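Lysine/ornithine decarboxylase (Vibrio vulnificus, PDB 2PLJ) catalyses the decarboxylation of lysine and ornithine to the diamines cadaverine and putrescine, using pyridoxal phosphate bound to a beta/alpha barrel. Local coordinates at residues A[77-82]-A[285-290]. Numbering follows the deposited sequence.
With P3T ((4-{[(4-aminobutyl)amino]methyl}-5-hydroxy-6-methylpyridin-3-yl)methyl dihydrogen phosphate), chain D.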
loop_
_atom_site.group_PDB
_atom_site.type_symbol
_atom_site.label_atom_id
_atom_site.label_comp_id
_atom_site.label_asym_id
_atom_site.label_seq_id
_atom_site.Cartn_x
_atom_site.Cartn_y
_atom_site.Cartn_z
ATOM N N PRO A 77 12.169 32.228 -8.981
ATOM C CA PRO A 77 11.376 33.423 -9.022
ATOM C C PRO A 77 10.610 33.453 -10.337
ATOM O O PRO A 77 11.058 32.863 -11.325
ATOM C CB PRO A 77 12.417 34.547 -8.939
ATOM C CG PRO A 77 13.664 33.959 -9.477
ATOM C CD PRO A 77 13.617 32.501 -9.059
ATOM N N ASN A 78 9.459 34.097 -10.316
ATOM C CA ASN A 78 8.622 34.228 -11.510
ATOM C C ASN A 78 8.096 32.894 -12.029
ATOM O O ASN A 78 7.943 32.717 -13.231
ATOM C CB ASN A 78 9.378 34.965 -12.630
ATOM C CG ASN A 78 9.807 36.332 -12.203
ATOM O OD1 ASN A 78 10.996 36.647 -12.201
ATOM N ND2 ASN A 78 8.840 37.150 -11.777
ATOM N N VAL A 79 7.893 31.942 -11.125
ATOM C CA VAL A 79 7.230 30.677 -11.456
ATOM C C VAL A 79 6.089 30.476 -10.451
ATOM O O VAL A 79 6.310 30.548 -9.232
ATOM C CB VAL A 79 8.231 29.474 -11.378
ATOM C CG1 VAL A 79 7.517 28.125 -11.523
ATOM C CG2 VAL A 79 9.370 29.671 -12.406
ATOM N N THR A 80 4.881 30.265 -10.958
ATOM C CA THR A 80 3.714 30.039 -10.111
ATOM C C THR A 80 3.805 28.587 -9.620
ATOM O O THR A 80 3.851 27.648 -10.434
ATOM C CB THR A 80 2.395 30.305 -10.870
ATOM O OG1 THR A 80 2.393 31.674 -11.331
ATOM C CG2 THR A 80 1.170 30.087 -9.945
ATOM N N LEU A 81 3.820 28.432 -8.292
ATOM C CA LEU A 81 3.978 27.103 -7.701
ATOM C C LEU A 81 2.632 26.474 -7.358
ATOM O O LEU A 81 1.902 26.956 -6.473
ATOM C CB LEU A 81 4.868 27.181 -6.453
ATOM C CG LEU A 81 6.247 27.822 -6.665
ATOM C CD1 LEU A 81 7.018 27.953 -5.333
ATOM C CD2 LEU A 81 7.050 27.055 -7.733
ATOM N N HIS A 82 2.327 25.400 -8.069
ATOM C CA HIS A 82 1.113 24.626 -7.845
ATOM C C HIS A 82 1.447 23.401 -6.999
ATOM O O HIS A 82 1.965 22.406 -7.516
ATOM C CB HIS A 82 0.533 24.201 -9.209
ATOM C CG HIS A 82 -0.179 25.312 -9.935
ATOM N ND1 HIS A 82 0.481 26.322 -10.600
ATOM C CD2 HIS A 82 -1.505 25.562 -10.098
ATOM C CE1 HIS A 82 -0.402 27.145 -11.152
ATOM N NE2 HIS A 82 -1.613 26.721 -10.840
ATOM N N VAL A 285 5.501 34.298 -22.360
ATOM C CA VAL A 285 5.249 32.967 -21.753
ATOM C C VAL A 285 5.391 33.081 -20.244
ATOM O O VAL A 285 6.357 33.658 -19.735
ATOM C CB VAL A 285 6.225 31.872 -22.270
ATOM C CG1 VAL A 285 6.034 30.524 -21.494
ATOM C CG2 VAL A 285 6.080 31.668 -23.774
ATOM N N HIS A 286 4.416 32.579 -19.526
ATOM C CA HIS A 286 4.634 32.474 -18.104
ATOM C C HIS A 286 4.742 31.034 -17.684
ATOM O O HIS A 286 4.328 30.099 -18.404
ATOM C CB HIS A 286 3.572 33.198 -17.327
ATOM C CG HIS A 286 2.275 32.476 -17.267
ATOM N ND1 HIS A 286 1.404 32.425 -18.331
ATOM C CD2 HIS A 286 1.670 31.834 -16.243
ATOM C CE1 HIS A 286 0.321 31.754 -17.971
ATOM N NE2 HIS A 286 0.465 31.371 -16.714
ATOM N N VAL A 287 5.329 30.860 -16.511
ATOM C CA VAL A 287 5.849 29.573 -16.144
ATOM C C VAL A 287 5.189 29.112 -14.845
ATOM O O VAL A 287 5.021 29.905 -13.925
ATOM C CB VAL A 287 7.388 29.614 -16.007
ATOM C CG1 VAL A 287 7.951 28.214 -15.668
ATOM C CG2 VAL A 287 8.023 30.153 -17.314
ATOM N N LEU A 288 4.846 27.823 -14.812
ATOM C CA LEU A 288 4.245 27.129 -13.641
ATOM C C LEU A 288 5.157 25.980 -13.223
ATOM O O LEU A 288 5.942 25.459 -14.043
ATOM C CB LEU A 288 2.882 26.471 -14.006
ATOM C CG LEU A 288 1.837 27.188 -14.851
ATOM C CD1 LEU A 288 0.594 26.385 -14.978
ATOM C CD2 LEU A 288 1.519 28.614 -14.238
ATOM N N ALA A 289 5.055 25.544 -11.961
ATOM C CA ALA A 289 5.641 24.251 -11.588
ATOM C C ALA A 289 4.668 23.548 -10.675
ATOM O O ALA A 289 3.714 24.180 -10.175
ATOM C CB ALA A 289 6.985 24.416 -10.884
ATOM N N GLU A 290 4.944 22.273 -10.415
ATOM C CA GLU A 290 4.019 21.378 -9.695
ATOM C C GLU A 290 4.767 20.660 -8.549
ATOM O O GLU A 290 4.786 19.405 -8.498
ATOM C CB GLU A 290 3.444 20.315 -10.654
ATOM C CG GLU A 290 2.584 20.848 -11.809
ATOM C CD GLU A 290 2.426 19.842 -12.964
ATOM O OE1 GLU A 290 1.699 20.160 -13.934
ATOM O OE2 GLU A 290 2.999 18.722 -12.919
HETATM O OAE P3T D . 7.522 17.201 -6.726
HETATM P PAU P3T D . 7.245 15.637 -6.783
HETATM O OAF P3T D . 6.448 15.171 -5.474
HETATM O OAC P3T D . 8.471 14.777 -7.030
HETATM O OAP P3T D . 6.204 15.284 -7.972
HETATM C CAM P3T D . 4.846 15.893 -7.923
HETATM C CAS P3T D . 4.211 15.577 -9.284
HETATM C CAH P3T D . 3.998 16.708 -10.082
HETATM N NAO P3T D . 3.464 16.570 -11.296
HETATM C CAQ P3T D . 3.152 15.384 -11.807
HETATM C CAA P3T D . 2.570 15.311 -13.240
HETATM C CAR P3T D . 3.371 14.201 -11.071
HETATM O OAD P3T D . 3.031 13.022 -11.611
HETATM C CAT P3T D . 3.928 14.289 -9.777
HETATM C CAG P3T D . 4.095 13.102 -8.999
HETATM N NAN P3T D . 4.214 11.929 -9.605
HETATM C CAL P3T D . 4.356 10.592 -8.945
HETATM C CAK P3T D . 5.423 10.578 -7.838
HETATM C CAJ P3T D . 5.367 9.151 -7.209
HETATM C CAI P3T D . 6.392 9.010 -6.078
HETATM N NAB P3T D . 6.510 7.609 -5.607
HETATM O O HOH W 1 6.584 33.141 -15.399
HETATM O O HOH W 2 3.637 32.181 -13.697
#
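Val79 packs against Val287 with one methyl and Ala289 with the other, on the helix-covered face of two adjacent parallel strands of the beta/alpha barrel, 79-84 and 286-289, the first and last of its eight. Its CG1, anti to the backbone N (chi1 172°), reaches forward over the backbone to CB of Ala289, while CG2, beside that N, crosses to CG1 of Val287 at 3.8 Å. CD2 of Leu81 lies against CB of Ala289 as well, and Leu278 of helix 267-278 packs on both valines. The other face holds Thr80, Leu288 and His82; CD2 of Leu288 lies 3.9 Å from CB of Thr80 and comes obliquely to the imidazole. Between the faces, Thr80 N donates a hydrogen bond to Val287 O, Ala289 N to Thr80 O at 2.9 Å, and His82 N to Ala289 O at 2.8 Å, all fairly straight. At the strands' N-terminal ends, one water links Asn78 O to Val287 N, and another gives Val287 O a second donor while meeting Thr80 OG1. At the C-terminal end Glu290 extends its side chain, OE2 2.7 Å from pyridine nitrogen NAO of the putrescine-cofactor adduct. This closeness would favour a protonated, electron-withdrawing pyridine ring, as in related pyridoxal phosphate enzymes.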